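Side-chain contacts in membrane-bound lytic murein transglycosylase (Agrobacterium tumefaciens, PDB 2PNW), which probably cleaves the glycan strands of peptidoglycan as a lytic transglycosylase of the MltA family, forming 1,6-anhydro sugar ends: residues A[11-14]-A[15-18]; A[69-72]-A[73-76]; A[226-229]-A[230-233]. All coordinates share one frame; numbering follows the deposited sequence.

Overall arrangement
The three contacts are local turns and a helix start, in series along the chain. Contact 1 directly follows strand 8-11, and contact 2 opens helix 72-82, which leads into strand 83-89, the antiparallel neighbour of strand 8-11. Their centres lie about 18 Å apart, with nearest atoms about 6 Å apart and no touch. Contact 3 belongs to the MltA-specific insert, between helices 217-223 and 234-243, its centre about 35 Å from that of contact 1 and 42 Å from that of contact 2. Contacts 1 and 2 thus mark one surface region and contact 3 another; strand 353-363 packs against contact 1, while its R353 bonds across to I232 of contact 3.

Contact 1 (A[11-14]-A[15-18])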
ATOM      1  N   GLU A  11     -11.139 -12.734  21.171  1.00 32.33           N
ATOM      2  CA  GLU A  11     -10.079 -12.394  22.112  1.00 32.00           C
ATOM      3  C   GLU A  11      -9.119 -13.562  22.336  1.00 31.62           C
ATOM      4  O   GLU A  11      -9.547 -14.712  22.460  1.00 30.73           O
ATOM      5  CB  GLU A  11     -10.679 -11.939  23.441  1.00 32.09           C
ATOM      6  CG  GLU A  11      -9.640 -11.498  24.455  1.00 31.91           C
ATOM      7  CD  GLU A  11     -10.235 -10.890  25.707  1.00 33.41           C
ATOM      8  OE1 GLU A  11     -11.472 -10.880  25.862  1.00 36.99           O
ATOM      9  OE2 GLU A  11      -9.452 -10.411  26.550  1.00 36.29           O
ATOM     10  N   VAL A  12      -7.824 -13.253  22.365  1.00 30.71           N
ATOM     11  CA  VAL A  12      -6.793 -14.194  22.783  1.00 30.86           C
ATOM     12  C   VAL A  12      -5.954 -13.494  23.848  1.00 31.45           C
ATOM     13  O   VAL A  12      -6.218 -12.331  24.190  1.00 31.78           O
ATOM     14  CB  VAL A  12      -5.883 -14.661  21.619  1.00 30.83           C
ATOM     15  CG1 VAL A  12      -6.656 -15.485  20.593  1.00 30.94           C
ATOM     16  CG2 VAL A  12      -5.167 -13.462  20.939  1.00 30.82           C
ATOM     17  N   SER A  13      -4.968 -14.214  24.375  1.00 31.27           N
ATOM     18  CA  SER A  13      -3.986 -13.687  25.294  1.00 31.60           C
ATOM     19  C   SER A  13      -2.693 -13.439  24.525  1.00 31.54           C
ATOM     20  O   SER A  13      -2.489 -14.034  23.462  1.00 31.22           O
ATOM     21  CB  SER A  13      -3.738 -14.722  26.402  1.00 32.51           C
ATOM     22  OG  SER A  13      -2.426 -14.590  26.936  1.00 35.55           O
ATOM     23  N   PHE A  14      -1.814 -12.584  25.055  1.00 31.34           N
ATOM     24  CA  PHE A  14      -0.526 -12.334  24.391  1.00 31.75           C
ATOM     25  C   PHE A  14       0.338 -13.606  24.310  1.00 32.90           C
ATOM     26  O   PHE A  14       1.144 -13.751  23.394  1.00 31.62           O
ATOM     27  CB  PHE A  14       0.232 -11.150  25.016  1.00 30.91           C
ATOM     28  CG  PHE A  14      -0.266  -9.796  24.545  1.00 28.97           C
ATOM     29  CD1 PHE A  14       0.223  -9.224  23.368  1.00 28.96           C
ATOM     30  CD2 PHE A  14      -1.213  -9.098  25.285  1.00 28.86           C
ATOM     31  CE1 PHE A  14      -0.234  -7.966  22.930  1.00 28.33           C
ATOM     32  CE2 PHE A  14      -1.679  -7.840  24.857  1.00 28.66           C
ATOM     33  CZ  PHE A  14      -1.184  -7.283  23.668  1.00 27.38           C
ATOM     34  N   ARG A  15       0.118 -14.536  25.250  1.00 34.94           N
ATOM     35  CA  ARG A  15       0.688 -15.897  25.188  1.00 36.68           C
ATOM     36  C   ARG A  15       0.272 -16.695  23.954  1.00 36.68           C
ATOM     37  O   ARG A  15       0.946 -17.645  23.585  1.00 37.70           O
ATOM     38  CB  ARG A  15       0.299 -16.713  26.426  1.00 37.44           C
ATOM     39  CG  ARG A  15       1.237 -16.558  27.598  1.00 41.95           C
ATOM     40  CD  ARG A  15       0.833 -15.412  28.494  1.00 47.49           C
ATOM     41  NE  ARG A  15       0.925 -15.788  29.906  1.00 53.08           N
ATOM     42  CZ  ARG A  15       0.589 -14.993  30.922  1.00 55.03           C
ATOM     43  NH1 ARG A  15       0.136 -13.760  30.696  1.00 55.02           N
ATOM     44  NH2 ARG A  15       0.712 -15.430  32.173  1.00 55.67           N
ATOM     45  N   ASP A  16      -0.842 -16.324  23.331  1.00 36.60           N
ATOM     46  CA  ASP A  16      -1.325 -17.025  22.149  1.00 36.51           C
ATOM     47  C   ASP A  16      -0.708 -16.518  20.836  1.00 35.80           C
ATOM     48  O   ASP A  16      -0.945 -17.096  19.773  1.00 35.89           O
ATOM     49  CB  ASP A  16      -2.852 -16.944  22.078  1.00 36.95           C
ATOM     50  CG  ASP A  16      -3.536 -17.678  23.232  1.00 39.05           C
ATOM     51  OD1 ASP A  16      -3.149 -18.841  23.509  1.00 40.94           O
ATOM     52  OD2 ASP A  16      -4.465 -17.099  23.856  1.00 39.26           O
ATOM     53  N   LEU A  17       0.053 -15.430  20.905  1.00 34.78           N
ATOM     54  CA  LEU A  17       0.652 -14.843  19.705  1.00 33.74           C
ATOM     55  C   LEU A  17       2.016 -15.465  19.508  1.00 33.29           C
ATOM     56  O   LEU A  17       2.950 -15.138  20.235  1.00 32.96           O
ATOM     57  CB  LEU A  17       0.760 -13.312  19.834  1.00 33.66           C
ATOM     58  CG  LEU A  17      -0.395 -12.373  19.442  1.00 33.88           C
ATOM     59  CD1 LEU A  17      -1.734 -12.854  19.931  1.00 34.13           C
ATOM     60  CD2 LEU A  17      -0.104 -10.957  19.980  1.00 32.74           C
ATOM     61  N   PRO A  18       2.136 -16.388  18.537  1.00 33.31           N
ATOM     62  CA  PRO A  18       3.395 -17.115  18.378  1.00 32.55           C
ATOM     63  C   PRO A  18       4.544 -16.176  18.040  1.00 32.01           C
ATOM     64  O   PRO A  18       4.444 -15.372  17.099  1.00 32.05           O
ATOM     65  CB  PRO A  18       3.106 -18.073  17.221  1.00 33.05           C
ATOM     66  CG  PRO A  18       1.608 -18.198  17.192  1.00 33.62           C
ATOM     67  CD  PRO A  18       1.134 -16.817  17.543  1.00 33.15           C
TER
HETATM   68  O   HOH W   1       3.219 -15.654  22.826  1.00 38.73           O
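V12 and L17 cross at about a right angle, V12 CG2 resting on L17 CD1 at 3.6 Å, while F14 and L17 run side by side in the same direction. The second methyl of L17, CD2, approaches F14 CD1 obliquely at 3.8 Å. These apolar groups pack toward Y359 and L361 of strand 353-363, and W20 meets the F14 ring with the planes at about 45°. The S13 and D16 side chains both accept from backbone amides, S13 reaching forward and D16 back. D16 sends OD2 back to S13 N (3.0 Å), a nearly straight bond received on the anti side of the carboxylate, and the same residue's backbone N gives to S13 O at 2.8 Å. With chi1 at 153°, S13 OG swings away from its own N and accepts from R15 N (3.1 Å), making an ST turn. L17 N to F14 O (3.2 Å) adds a second, overlapping turn, and a water donates to both F14 O and L17 O. S13 and D16 are thus joined as in half of a capping box, since OG serves R15 N instead of D16 N. The single amide on OD2 would, if anything, modestly favour the ionised D16 carboxylate.

Contact 2 (A[69-72]-A[73-76])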
ATOM      1  N   VAL A  69       9.946   4.054  26.579  1.00 39.95           N
ATOM      2  CA  VAL A  69      10.285   2.689  26.241  1.00 39.25           C
ATOM      3  C   VAL A  69      11.760   2.685  25.902  1.00 38.98           C
ATOM      4  O   VAL A  69      12.208   3.511  25.106  1.00 39.54           O
ATOM      5  CB  VAL A  69       9.408   2.178  25.058  1.00 38.90           C
ATOM      6  CG1 VAL A  69      10.120   1.117  24.269  1.00 39.27           C
ATOM      7  CG2 VAL A  69       8.076   1.665  25.592  1.00 39.06           C
ATOM      8  N   ASN A  70      12.507   1.783  26.536  1.00 38.17           N
ATOM      9  CA  ASN A  70      13.964   1.729  26.419  1.00 37.69           C
ATOM     10  C   ASN A  70      14.550   0.315  26.284  1.00 36.06           C
ATOM     11  O   ASN A  70      15.748   0.116  26.548  1.00 36.35           O
ATOM     12  CB  ASN A  70      14.627   2.430  27.614  1.00 38.48           C
ATOM     13  CG  ASN A  70      14.571   3.950  27.518  1.00 41.77           C
ATOM     14  OD1 ASN A  70      14.883   4.537  26.472  1.00 46.38           O
ATOM     15  ND2 ASN A  70      14.199   4.602  28.628  1.00 44.53           N
ATOM     16  N   SER A  71      13.718  -0.652  25.899  1.00 33.27           N
ATOM     17  CA  SER A  71      14.147  -2.029  25.642  1.00 31.03           C
ATOM     18  C   SER A  71      13.038  -2.753  24.882  1.00 29.74           C
ATOM     19  O   SER A  71      11.889  -2.324  24.948  1.00 29.21           O
ATOM     20  CB  SER A  71      14.399  -2.746  26.963  1.00 31.45           C
ATOM     21  OG  SER A  71      13.176  -2.934  27.649  1.00 30.18           O
ATOM     22  N   PRO A  72      13.365  -3.849  24.163  1.00 28.76           N
ATOM     23  CA  PRO A  72      12.305  -4.653  23.538  1.00 28.28           C
ATOM     24  C   PRO A  72      11.234  -5.074  24.540  1.00 28.30           C
ATOM     25  O   PRO A  72      10.046  -5.024  24.227  1.00 26.70           O
ATOM     26  CB  PRO A  72      13.059  -5.872  23.000  1.00 28.56           C
ATOM     27  CG  PRO A  72      14.426  -5.339  22.708  1.00 28.47           C
ATOM     28  CD  PRO A  72      14.708  -4.354  23.812  1.00 28.12           C
ATOM     29  N   GLU A  73      11.654  -5.439  25.755  1.00 28.44           N
ATOM     30  CA  GLU A  73      10.709  -5.873  26.787  1.00 28.54           C
ATOM     31  C   GLU A  73       9.760  -4.749  27.187  1.00 27.43           C
ATOM     32  O   GLU A  73       8.565  -4.975  27.315  1.00 27.20           O
ATOM     33  CB  GLU A  73      11.445  -6.426  28.025  1.00 29.16           C
ATOM     34  CG  GLU A  73      10.536  -6.746  29.226  1.00 33.25           C
ATOM     35  CD  GLU A  73       9.489  -7.830  28.956  1.00 40.19           C
ATOM     36  OE1 GLU A  73       8.432  -7.833  29.638  1.00 45.08           O
ATOM     37  OE2 GLU A  73       9.701  -8.687  28.070  1.00 44.60           O
ATOM     38  N   GLN A  74      10.291  -3.543  27.385  1.00 26.58           N
ATOM     39  CA  GLN A  74       9.435  -2.392  27.736  1.00 25.94           C
ATOM     40  C   GLN A  74       8.459  -2.051  26.607  1.00 25.20           C
ATOM     41  O   GLN A  74       7.304  -1.666  26.854  1.00 24.21           O
ATOM     42  CB  GLN A  74      10.271  -1.183  28.080  1.00 26.47           C
ATOM     43  CG  GLN A  74      10.825  -1.238  29.500  1.00 28.36           C
ATOM     44  CD  GLN A  74      11.850  -0.167  29.751  1.00 31.25           C
ATOM     45  OE1 GLN A  74      12.009   0.753  28.954  1.00 31.14           O
ATOM     46  NE2 GLN A  74      12.562  -0.281  30.866  1.00 33.45           N
ATOM     47  N   ALA A  75       8.924  -2.220  25.372  1.00 24.57           N
ATOM     48  CA  ALA A  75       8.075  -2.003  24.177  1.00 23.73           C
ATOM     49  C   ALA A  75       6.905  -2.991  24.116  1.00 23.86           C
ATOM     50  O   ALA A  75       5.753  -2.598  23.926  1.00 23.61           O
ATOM     51  CB  ALA A  75       8.923  -2.106  22.931  1.00 23.73           C
ATOM     52  N   ARG A  76       7.190  -4.281  24.265  1.00 24.16           N
ATOM     53  CA  ARG A  76       6.123  -5.290  24.309  1.00 24.71           C
ATOM     54  C   ARG A  76       5.175  -5.023  25.477  1.00 24.75           C
ATOM     55  O   ARG A  76       3.957  -5.170  25.330  1.00 25.00           O
ATOM     56  CB  ARG A  76       6.690  -6.718  24.412  1.00 23.87           C
ATOM     57  CG  ARG A  76       7.450  -7.185  23.179  1.00 26.08           C
ATOM     58  CD  ARG A  76       7.799  -8.664  23.263  1.00 25.82           C
ATOM     59  NE  ARG A  76       8.656  -8.926  24.419  1.00 29.37           N
ATOM     60  CZ  ARG A  76       9.988  -8.941  24.389  1.00 31.45           C
ATOM     61  NH1 ARG A  76      10.647  -8.707  23.253  1.00 31.58           N
ATOM     62  NH2 ARG A  76      10.666  -9.194  25.505  1.00 32.27           N
TER
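From S71, still extended, the backbone turns into helical geometry at P72, and the first helical bonds follow: A75 N to S71 O and R76 N to P72 O, both 3.0 Å long. S71 OG sits between its own N and carbonyl carbon (chi1 68°), which points it back at the first turn, where it accepts from Q74 N at 3.0 Å along a nearly straight line (163°). The Q74 side chain runs extended past this hydroxyl, its CB and CG each 3.4 Å from S71 OG. Q74 OE1 then takes N70 N at 2.7 Å, a short but bent bond with the donor tilted 21° from the carbonyl plane. S71 is the N-cap of helix 72-82, its hydroxyl on the N3 amide of Q74; the Q74 side chain does not return the bond to S71 N, as a capping box would require, but bonds to N70 N. On the inner side V69 CG1 lies 3.7 Å from A75 CB, and both residues pack on F29 of helix 28-39, so the hydrophobic side of the helix start is held against its neighbour. Further along the first turn, R76 bends at chi3 so that its guanidinium passes above P72, with P72 O set off toward the rim of one face. R76 NH2 is held in a salt bridge by E73 OE2 at 2.8 Å, met on the anti side of the carboxylate, while NH1 bonds to D23 O in the loop leading to helix 28-39.

Contact 3 (A[226-229]-A[230-233]); sequences ELDP and KTIS
D228 bends its carboxylate over the start of K230: OD1 takes K230 N at 2.9 Å and lies 3.5 Å from K230 CB. The donor comes from above the carboxylate plane, 60° out of it, yet the N-H points well at the oxygen (160°). With CG opposite the backbone N (chi1 -176°), the acid is directed forward along the chain, over the turn that follows. T231 meets it at about a right angle, its OG1 3.4 Å from D228 CB. The amino group of K230 does not share in this: the chain leads away, and K230 NZ stays 6.1 Å from D228 OD1, too far for a salt bridge, so any attraction between the two charges is probably weak. Backbone bonds close the loop beneath the carboxylate. T231 N gives to D228 O at 3.0 Å, and I232 N adds a weak bond to the same oxygen, which therefore receives two amides. On the inner side, L227 and I232 stand roughly perpendicular to each other, joined only at their ends, CD1 to CD1 at 3.9 Å; both also pack on I237 of helix 234-243, and I232 further touches L222 of helix 217-223. Beyond I232, S233 caps the next helix. P229 and K230 occupy the two central positions of a type I beta turn, and the D228 carboxylate closes an overlapping Asx turn, the combination known as an Asx-Pro turn, here linking two helices of the MltA-specific insert.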
ATOM      1  N   GLU A 226       0.082 -18.465 -19.378  1.00 23.79           N
ATOM      2  CA  GLU A 226       1.444 -17.967 -19.683  1.00 24.18           C
ATOM      3  C   GLU A 226       2.454 -18.222 -18.566  1.00 24.99           C
ATOM      4  O   GLU A 226       3.667 -18.340 -18.817  1.00 25.34           O
ATOM      5  CB  GLU A 226       1.440 -16.475 -20.014  1.00 24.06           C
ATOM      6  CG  GLU A 226       0.466 -16.048 -21.098  1.00 24.24           C
ATOM      7  CD  GLU A 226       0.862 -16.510 -22.491  1.00 29.57           C
ATOM      8  OE1 GLU A 226       1.974 -17.073 -22.678  1.00 31.70           O
ATOM      9  OE2 GLU A 226       0.053 -16.281 -23.402  1.00 30.51           O
ATOM     10  N   LEU A 227       1.968 -18.283 -17.334  1.00 25.02           N
ATOM     11  CA  LEU A 227       2.828 -18.502 -16.196  1.00 26.14           C
ATOM     12  C   LEU A 227       2.282 -19.640 -15.345  1.00 27.93           C
ATOM     13  O   LEU A 227       1.088 -19.929 -15.360  1.00 28.01           O
ATOM     14  CB  LEU A 227       2.978 -17.210 -15.364  1.00 25.98           C
ATOM     15  CG  LEU A 227       3.657 -16.004 -16.051  1.00 25.07           C
ATOM     16  CD1 LEU A 227       3.448 -14.731 -15.239  1.00 26.22           C
ATOM     17  CD2 LEU A 227       5.138 -16.248 -16.240  1.00 22.69           C
ATOM     18  N   ASP A 228       3.187 -20.269 -14.605  1.00 29.80           N
ATOM     19  CA  ASP A 228       2.875 -21.375 -13.697  1.00 31.87           C
ATOM     20  C   ASP A 228       2.399 -20.838 -12.345  1.00 31.71           C
ATOM     21  O   ASP A 228       3.133 -20.094 -11.692  1.00 31.75           O
ATOM     22  CB  ASP A 228       4.156 -22.201 -13.530  1.00 32.46           C
ATOM     23  CG  ASP A 228       3.975 -23.457 -12.671  1.00 36.31           C
ATOM     24  OD1 ASP A 228       2.896 -23.689 -12.074  1.00 38.14           O
ATOM     25  OD2 ASP A 228       4.961 -24.221 -12.595  1.00 40.05           O
ATOM     26  N   PRO A 229       1.178 -21.218 -11.902  1.00 32.68           N
ATOM     27  CA  PRO A 229       0.728 -20.733 -10.589  1.00 33.01           C
ATOM     28  C   PRO A 229       1.627 -21.145  -9.422  1.00 33.75           C
ATOM     29  O   PRO A 229       1.637 -20.472  -8.393  1.00 33.36           O
ATOM     30  CB  PRO A 229      -0.674 -21.343 -10.434  1.00 33.75           C
ATOM     31  CG  PRO A 229      -0.742 -22.454 -11.431  1.00 32.56           C
ATOM     32  CD  PRO A 229       0.146 -22.046 -12.565  1.00 32.41           C
ATOM     33  N   LYS A 230       2.379 -22.232  -9.579  1.00 34.30           N
ATOM     34  CA  LYS A 230       3.284 -22.680  -8.514  1.00 34.59           C
ATOM     35  C   LYS A 230       4.507 -21.780  -8.331  1.00 33.97           C
ATOM     36  O   LYS A 230       5.120 -21.760  -7.254  1.00 33.43           O
ATOM     37  CB  LYS A 230       3.708 -24.131  -8.738  1.00 35.34           C
ATOM     38  CG  LYS A 230       2.607 -25.142  -8.382  1.00 37.91           C
ATOM     39  CD  LYS A 230       3.133 -26.575  -8.444  1.00 42.91           C
ATOM     40  CE  LYS A 230       2.313 -27.520  -7.573  1.00 45.77           C
ATOM     41  NZ  LYS A 230       1.063 -28.016  -8.241  1.00 46.32           N
ATOM     42  N   THR A 231       4.856 -21.022  -9.365  1.00 32.90           N
ATOM     43  CA  THR A 231       6.076 -20.219  -9.309  1.00 32.43           C
ATOM     44  C   THR A 231       5.847 -18.731  -9.496  1.00 31.11           C
ATOM     45  O   THR A 231       6.805 -17.955  -9.403  1.00 30.35           O
ATOM     46  CB  THR A 231       7.097 -20.647 -10.383  1.00 32.64           C
ATOM     47  OG1 THR A 231       6.492 -20.543 -11.674  1.00 34.43           O
ATOM     48  CG2 THR A 231       7.576 -22.081 -10.147  1.00 35.07           C
ATOM     49  N   ILE A 232       4.610 -18.318  -9.787  1.00 29.48           N
ATOM     50  CA  ILE A 232       4.402 -16.910 -10.151  1.00 28.12           C
ATOM     51  C   ILE A 232       4.933 -15.991  -9.051  1.00 26.74           C
ATOM     52  O   ILE A 232       4.750 -16.267  -7.859  1.00 27.05           O
ATOM     53  CB  ILE A 232       2.924 -16.582 -10.547  1.00 27.99           C
ATOM     54  CG1 ILE A 232       2.826 -15.149 -11.080  1.00 27.72           C
ATOM     55  CG2 ILE A 232       1.947 -16.853  -9.386  1.00 27.99           C
ATOM     56  CD1 ILE A 232       1.588 -14.871 -11.864  1.00 28.40           C
ATOM     57  N   SER A 233       5.631 -14.934  -9.469  1.00 25.10           N
ATOM     58  CA  SER A 233       6.169 -13.899  -8.576  1.00 24.11           C
ATOM     59  C   SER A 233       6.356 -12.631  -9.392  1.00 22.94           C
ATOM     60  O   SER A 233       6.274 -12.684 -10.628  1.00 22.41           O
ATOM     61  CB  SER A 233       7.543 -14.336  -8.062  1.00 24.48           C
ATOM     62  OG  SER A 233       8.422 -14.549  -9.159  1.00 23.75           O
TER